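PDB 3OCO: hemolysin-like protein containing CBS domains from Oenococcus oeni, which is of unknown function; this CBS-domain pair comes from a larger UPF0053-family membrane protein that may bind flavin adenine dinucleotide. Local coordinates for residues P105-M108 with E109-A113. Residues are numbered along the deposited sequence; the frame is centred on the assembly and turned at random.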
loop_
_atom_site.group_PDB
_atom_site.type_symbol
_atom_site.label_atom_id
_atom_site.label_comp_id
_atom_site.label_asym_id
_atom_site.label_seq_id
_atom_site.Cartn_x
_atom_site.Cartn_y
_atom_site.Cartn_z
ATOM N N PRO A 105 4.390 -16.816 7.044
ATOM C CA PRO A 105 3.178 -17.185 6.295
ATOM C C PRO A 105 1.967 -17.408 7.203
ATOM O O PRO A 105 0.830 -17.142 6.776
ATOM C CB PRO A 105 3.563 -18.501 5.621
ATOM C CG PRO A 105 5.054 -18.456 5.536
ATOM C CD PRO A 105 5.515 -17.723 6.760
ATOM N N ASP A 106 2.211 -17.891 8.425
ATOM C CA ASP A 106 1.132 -18.126 9.380
ATOM C C ASP A 106 0.532 -16.815 9.880
ATOM O O ASP A 106 -0.658 -16.742 10.170
ATOM C CB ASP A 106 1.612 -18.971 10.551
ATOM C CG ASP A 106 1.803 -20.425 10.174
ATOM O OD1 ASP A 106 1.246 -20.841 9.139
ATOM O OD2 ASP A 106 2.500 -21.151 10.916
ATOM N N VAL A 107 1.357 -15.779 9.973
ATOM C CA VAL A 107 0.842 -14.460 10.280
ATOM C C VAL A 107 0.047 -13.924 9.087
ATOM O O VAL A 107 -1.067 -13.435 9.259
ATOM C CB VAL A 107 1.960 -13.487 10.762
ATOM C CG1 VAL A 107 3.215 -14.266 11.136
ATOM C CG2 VAL A 107 2.271 -12.417 9.732
HETATM N N MSE A 108 0.592 -14.057 7.878
HETATM C CA MSE A 108 -0.117 -13.616 6.673
HETATM C C MSE A 108 -1.524 -14.226 6.643
HETATM O O MSE A 108 -2.508 -13.535 6.366
HETATM C CB MSE A 108 0.649 -14.003 5.403
HETATM C CG MSE A 108 1.949 -13.243 5.133
HETATM SE SE MSE A 108 3.062 -14.189 3.792
HETATM C CE MSE A 108 2.222 -13.603 2.110
ATOM N N GLU A 109 -1.612 -15.519 6.950
ATOM C CA GLU A 109 -2.891 -16.218 6.945
ATOM C C GLU A 109 -3.782 -15.809 8.113
ATOM O O GLU A 109 -5.007 -15.881 8.030
ATOM C CB GLU A 109 -2.691 -17.738 6.946
ATOM C CG GLU A 109 -3.981 -18.523 6.686
ATOM C CD GLU A 109 -4.719 -18.050 5.429
ATOM O OE1 GLU A 109 -5.954 -17.848 5.501
ATOM O OE2 GLU A 109 -4.064 -17.875 4.373
ATOM N N GLU A 110 -3.168 -15.388 9.207
ATOM C CA GLU A 110 -3.936 -14.874 10.320
ATOM C C GLU A 110 -4.579 -13.552 9.895
ATOM O O GLU A 110 -5.778 -13.355 10.071
ATOM C CB GLU A 110 -3.037 -14.686 11.544
ATOM C CG GLU A 110 -3.682 -15.103 12.857
ATOM C CD GLU A 110 -4.097 -16.554 12.853
ATOM O OE1 GLU A 110 -5.126 -16.887 13.482
ATOM O OE2 GLU A 110 -3.397 -17.357 12.210
HETATM N N MSE A 111 -3.773 -12.657 9.328
HETATM C CA MSE A 111 -4.276 -11.417 8.754
HETATM C C MSE A 111 -5.379 -11.649 7.734
HETATM O O MSE A 111 -6.249 -10.807 7.553
HETATM C CB MSE A 111 -3.147 -10.643 8.075
HETATM C CG MSE A 111 -2.125 -10.113 9.044
HETATM SE SE MSE A 111 -0.480 -9.645 8.143
HETATM C CE MSE A 111 -0.927 -7.874 7.471
ATOM N N SER A 112 -5.342 -12.779 7.050
ATOM C CA SER A 112 -6.349 -13.030 6.034
ATOM C C SER A 112 -7.631 -13.595 6.642
ATOM O O SER A 112 -8.736 -13.203 6.262
ATOM C CB SER A 112 -5.808 -13.955 4.949
ATOM O OG SER A 112 -6.835 -14.286 4.035
ATOM N N ALA A 113 -7.485 -14.515 7.586
ATOM C CA ALA A 113 -8.651 -15.153 8.176
ATOM C C ALA A 113 -9.467 -14.119 8.939
ATOM O O ALA A 113 -10.698 -14.179 8.955
ATOM C CB ALA A 113 -8.235 -16.322 9.086
#
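Pro105 to Met108 run without a break into Glu109 to Ala113 as successive turns of one alpha-helix, joined by i to i+4 backbone hydrogen bonds. Glu109 N reaches Pro105 O at 2.9 Å and Glu110 N reaches Asp106 O at 3.0 Å. The straightest bond is Met111 N to Val107 O, 2.8 Å with an N-H...O angle of 172°; Glu110 N also makes a weak bond to this oxygen, which thus accepts two donors. Ser112 N to Met108 O, 3.0 Å, is weak as well.

Side-chain contact between the turns is modest. On the buried side, CG2 of Val107 lies 4.2 Å from SE of Met111, a selenomethionine, one turn on. Met111 CG points away from its own carbonyl carbon (chi1 -68°), which brings it back along the helix to 3.5 Å from Val107 O, and the chain then bends at SE. The Glu110 chain bends at chi2 (59°) and brings OE2 to 3.5 Å from Asp106 O, where two acceptors meet without a hydrogen bond. The carboxylates of Asp106 and Glu110 remain apart, OD1 to OE2 being 6.6 Å, so any repulsion between them is probably mild.

This helix is the crossover of a beta-alpha-beta unit in a CBS domain, linking strand 96-99 to the parallel strand 119-122. Glu110 and Met111 pack on Val96 of the first strand, while Val107 and Glu110 touch Met102 in the preceding loop. Elsewhere on the helix, Pro105 meets Phe10 and Met108, also a selenomethionine, meets Phe142, both of the second subunit, so the same two turns contribute to the domain core and the dimer interface.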